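Local coordinates for protein replicative DNA helicase (Mycobacterium smegmatis, PDB 6OWN) that is a zinc-bound intein splicing domain, probably excising itself from its helicase host by protein splicing, a reaction that zinc reversibly inhibits, at residues M43-D55 with I59-H71. Residues are numbered along the deposited sequence; the frame is centred on the assembly and turned at random.
Sequences MLGRPCYVVEFSD and IVADAQHQWPTEH
F53 and W67 meet where the hairpin of strands 48-53 and 59-62 packs against the strand that follows it, a compact example of aromatic side chains joining a hairpin to a strand, here 66-69, that belongs to a separate two-stranded sheet. CZ of F53 lies 3.7 Å from CZ3 of W67, and the rings meet obliquely, their planes 52° apart. I59 packs against the same phenyl: its CG1 and CD1 both abut CE2 of F53 at the rim of the ring, each 3.8 Å away. V51 adds CG2, 4.1 Å from CZ2 of the W67 indole. The indole nitrogen faces another way and bonds to T76, which helps fix the ring's rotation.

In the hairpin itself the backbones zip up in antiparallel register. V51 and I59 exchange two nearly straight bonds, V51 N to I59 O at 2.9 Å with 167° at the hydrogen, and Y49 and A61 form the next hydrogen-bonded pair. On the opposite face the non-hydrogen-bonded pair V50 and V60 touches through CG2 atoms 4.2 Å apart. Y49, whose CE1 rests 3.7 Å from CB of A63, is buried too, with its side chain near a bound zinc ion.

Toward P47 the grip slackens: the bond from A63 N to P47 O is weak. At the partly exposed end, the bent chain of R46 brings NE and NH2 to a single oxygen of D62, OD2, in a salt bridge whose two hydrogen bonds are both weak, with guanidinium and carboxylate 63° apart. On the solvent side, exposed Q64 brings NE2 to 3.2 Å from NH1 of R46, but both are donors and no bond forms. The antiparallel hairpin is part of the all-beta Hint fold of intein splicing domains.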
# COMPACT_ATOMS: atom_id res chain seq x y z
N MET A 43 -6.51 -0.74 13.43
CA MET A 43 -5.77 -1.62 14.33
C MET A 43 -4.64 -0.85 15.01
O MET A 43 -3.96 -0.03 14.39
CB MET A 43 -5.21 -2.82 13.56
CG MET A 43 -6.31 -3.67 12.92
SD MET A 43 -5.68 -5.00 11.90
CE MET A 43 -5.01 -4.08 10.52
N LEU A 44 -4.46 -1.10 16.31
CA LEU A 44 -3.50 -0.36 17.12
C LEU A 44 -2.36 -1.26 17.59
O LEU A 44 -2.50 -2.48 17.69
CB LEU A 44 -4.18 0.25 18.36
CG LEU A 44 -5.44 1.09 18.15
CD1 LEU A 44 -6.09 1.43 19.50
CD2 LEU A 44 -5.11 2.35 17.37
N GLY A 45 -1.22 -0.64 17.89
CA GLY A 45 -0.10 -1.35 18.47
C GLY A 45 0.69 -2.24 17.54
O GLY A 45 1.60 -2.93 18.00
N ARG A 46 0.39 -2.25 16.25
CA ARG A 46 1.17 -3.06 15.33
C ARG A 46 2.55 -2.44 15.10
O ARG A 46 2.71 -1.22 15.17
CB ARG A 46 0.43 -3.22 14.00
CG ARG A 46 -1.02 -3.68 14.16
CD ARG A 46 -1.11 -5.19 14.15
NE ARG A 46 -1.30 -5.69 12.79
CZ ARG A 46 -1.15 -6.96 12.43
NH1 ARG A 46 -0.81 -7.87 13.33
NH2 ARG A 46 -1.34 -7.31 11.16
N PRO A 47 3.57 -3.26 14.83
CA PRO A 47 4.90 -2.70 14.54
C PRO A 47 4.90 -2.02 13.18
O PRO A 47 4.54 -2.62 12.17
CB PRO A 47 5.83 -3.93 14.55
CG PRO A 47 4.94 -5.13 14.74
CD PRO A 47 3.52 -4.71 14.57
N CYS A 48 5.32 -0.75 13.15
CA CYS A 48 5.19 0.03 11.94
C CYS A 48 6.55 0.34 11.34
O CYS A 48 7.59 0.27 12.00
CB CYS A 48 4.40 1.33 12.20
SG CYS A 48 2.61 0.99 12.47
N TYR A 49 6.51 0.66 10.05
CA TYR A 49 7.68 0.94 9.23
C TYR A 49 7.37 2.12 8.31
O TYR A 49 6.22 2.33 7.93
CB TYR A 49 8.07 -0.26 8.34
CG TYR A 49 8.59 -1.47 9.07
CD1 TYR A 49 7.74 -2.31 9.78
CD2 TYR A 49 9.94 -1.79 9.03
CE1 TYR A 49 8.23 -3.41 10.46
CE2 TYR A 49 10.44 -2.90 9.70
CZ TYR A 49 9.59 -3.70 10.41
OH TYR A 49 10.08 -4.81 11.07
N VAL A 50 8.41 2.88 7.97
CA VAL A 50 8.38 3.79 6.84
C VAL A 50 9.10 3.12 5.68
O VAL A 50 10.21 2.60 5.83
CB VAL A 50 9.05 5.14 7.18
CG1 VAL A 50 8.70 6.16 6.09
CG2 VAL A 50 8.60 5.65 8.53
N VAL A 51 8.45 3.11 4.52
CA VAL A 51 9.06 2.64 3.28
C VAL A 51 9.26 3.87 2.41
O VAL A 51 8.29 4.57 2.09
CB VAL A 51 8.20 1.59 2.58
CG1 VAL A 51 8.90 1.03 1.36
CG2 VAL A 51 7.83 0.46 3.55
N GLU A 52 10.51 4.17 2.06
CA GLU A 52 10.83 5.30 1.21
C GLU A 52 11.10 4.83 -0.22
O GLU A 52 11.74 3.79 -0.42
CB GLU A 52 12.03 6.07 1.76
CG GLU A 52 11.70 6.82 3.04
CD GLU A 52 12.93 7.38 3.74
OE1 GLU A 52 14.05 7.13 3.25
OE2 GLU A 52 12.76 8.05 4.78
N PHE A 53 10.59 5.58 -1.20
CA PHE A 53 10.66 5.19 -2.60
C PHE A 53 11.44 6.21 -3.43
O PHE A 53 11.56 7.38 -3.07
CB PHE A 53 9.26 5.02 -3.21
CG PHE A 53 8.40 4.02 -2.51
CD1 PHE A 53 8.52 2.67 -2.79
CD2 PHE A 53 7.47 4.43 -1.57
CE1 PHE A 53 7.72 1.75 -2.14
CE2 PHE A 53 6.69 3.50 -0.91
CZ PHE A 53 6.81 2.16 -1.20
N SER A 54 11.94 5.72 -4.56
CA SER A 54 12.77 6.52 -5.46
C SER A 54 12.00 7.63 -6.15
O SER A 54 12.62 8.55 -6.69
CB SER A 54 13.41 5.61 -6.51
OG SER A 54 12.41 4.89 -7.22
N ASP A 55 10.67 7.58 -6.19
CA ASP A 55 9.91 8.69 -6.75
C ASP A 55 9.73 9.83 -5.76
O ASP A 55 8.95 10.74 -6.01
CB ASP A 55 8.54 8.19 -7.23
CG ASP A 55 7.70 7.62 -6.09
OD1 ASP A 55 8.19 7.59 -4.95
OD2 ASP A 55 6.55 7.21 -6.32
N ILE A 59 5.57 5.66 2.39
CA ILE A 59 4.35 5.05 2.91
C ILE A 59 4.66 4.39 4.25
O ILE A 59 5.64 3.64 4.37
CB ILE A 59 3.76 4.02 1.93
CG1 ILE A 59 3.44 4.69 0.58
CG2 ILE A 59 2.52 3.36 2.54
CD1 ILE A 59 2.95 3.73 -0.49
N VAL A 60 3.82 4.64 5.26
CA VAL A 60 3.91 3.93 6.53
C VAL A 60 3.04 2.69 6.46
O VAL A 60 1.85 2.76 6.11
CB VAL A 60 3.49 4.84 7.70
CG1 VAL A 60 3.46 4.04 8.99
CG2 VAL A 60 4.44 6.03 7.83
N ALA A 61 3.62 1.53 6.77
CA ALA A 61 2.91 0.26 6.71
C ALA A 61 3.29 -0.59 7.92
O ALA A 61 4.35 -0.39 8.51
CB ALA A 61 3.22 -0.52 5.43
N ASP A 62 2.43 -1.54 8.28
CA ASP A 62 2.84 -2.43 9.36
C ASP A 62 3.71 -3.56 8.82
O ASP A 62 3.89 -3.72 7.61
CB ASP A 62 1.62 -2.98 10.13
CG ASP A 62 0.76 -3.95 9.32
OD1 ASP A 62 0.97 -4.08 8.11
OD2 ASP A 62 -0.15 -4.57 9.92
N ALA A 63 4.26 -4.36 9.75
CA ALA A 63 5.28 -5.35 9.41
C ALA A 63 4.79 -6.35 8.37
O ALA A 63 5.57 -6.78 7.51
CB ALA A 63 5.72 -6.09 10.68
N GLN A 64 3.52 -6.73 8.44
CA GLN A 64 2.96 -7.81 7.63
C GLN A 64 2.24 -7.33 6.38
O GLN A 64 1.66 -8.16 5.67
CB GLN A 64 1.98 -8.65 8.48
CG GLN A 64 2.63 -9.40 9.63
CD GLN A 64 1.61 -9.91 10.62
OE1 GLN A 64 0.82 -10.80 10.31
NE2 GLN A 64 1.60 -9.34 11.82
N HIS A 65 2.23 -6.03 6.09
CA HIS A 65 1.70 -5.58 4.81
C HIS A 65 2.52 -6.17 3.67
O HIS A 65 3.74 -6.31 3.76
CB HIS A 65 1.71 -4.06 4.72
CG HIS A 65 1.01 -3.54 3.51
ND1 HIS A 65 -0.33 -3.20 3.51
CD2 HIS A 65 1.44 -3.33 2.24
CE1 HIS A 65 -0.68 -2.80 2.30
NE2 HIS A 65 0.37 -2.88 1.51
N GLN A 66 1.84 -6.52 2.57
CA GLN A 66 2.45 -7.25 1.47
C GLN A 66 2.68 -6.33 0.28
O GLN A 66 1.84 -5.48 -0.04
CB GLN A 66 1.58 -8.44 1.05
CG GLN A 66 1.48 -9.54 2.13
CD GLN A 66 0.42 -10.60 1.82
OE1 GLN A 66 0.11 -10.85 0.66
NE2 GLN A 66 -0.12 -11.22 2.86
N TRP A 67 3.81 -6.53 -0.40
CA TRP A 67 4.31 -5.74 -1.50
C TRP A 67 4.69 -6.63 -2.67
O TRP A 67 5.37 -7.66 -2.47
CB TRP A 67 5.54 -4.93 -1.09
CG TRP A 67 5.30 -4.04 0.07
CD1 TRP A 67 5.42 -4.35 1.39
CD2 TRP A 67 4.89 -2.67 0.01
NE1 TRP A 67 5.12 -3.26 2.16
CE2 TRP A 67 4.79 -2.21 1.34
CE3 TRP A 67 4.60 -1.78 -1.03
CZ2 TRP A 67 4.42 -0.91 1.66
CZ3 TRP A 67 4.22 -0.49 -0.72
CH2 TRP A 67 4.14 -0.07 0.61
N PRO A 68 4.32 -6.27 -3.88
CA PRO A 68 4.70 -7.04 -5.07
C PRO A 68 6.08 -6.63 -5.58
O PRO A 68 6.23 -5.57 -6.20
CB PRO A 68 3.60 -6.70 -6.08
CG PRO A 68 3.20 -5.28 -5.71
CD PRO A 68 3.40 -5.16 -4.20
N THR A 69 7.08 -7.47 -5.33
CA THR A 69 8.43 -7.17 -5.79
C THR A 69 8.84 -8.09 -6.94
O THR A 69 8.14 -9.04 -7.30
CB THR A 69 9.45 -7.28 -4.64
OG1 THR A 69 9.71 -8.65 -4.33
CG2 THR A 69 8.94 -6.55 -3.41
N GLU A 70 10.01 -7.80 -7.51
CA GLU A 70 10.54 -8.63 -8.59
C GLU A 70 10.88 -10.04 -8.12
O GLU A 70 10.98 -10.96 -8.94
CB GLU A 70 11.78 -7.97 -9.21
CG GLU A 70 12.98 -7.85 -8.27
CD GLU A 70 13.01 -6.53 -7.52
OE1 GLU A 70 12.14 -6.33 -6.65
OE2 GLU A 70 13.91 -5.70 -7.79
N HIS A 71 11.03 -10.23 -6.81
CA HIS A 71 11.25 -11.55 -6.23
C HIS A 71 9.95 -12.21 -5.79
O HIS A 71 9.99 -13.29 -5.20
CB HIS A 71 12.21 -11.44 -5.04
CG HIS A 71 13.44 -10.63 -5.33
ND1 HIS A 71 13.70 -9.43 -4.70
CD2 HIS A 71 14.47 -10.85 -6.17
CE1 HIS A 71 14.84 -8.94 -5.15
NE2 HIS A 71 15.33 -9.78 -6.04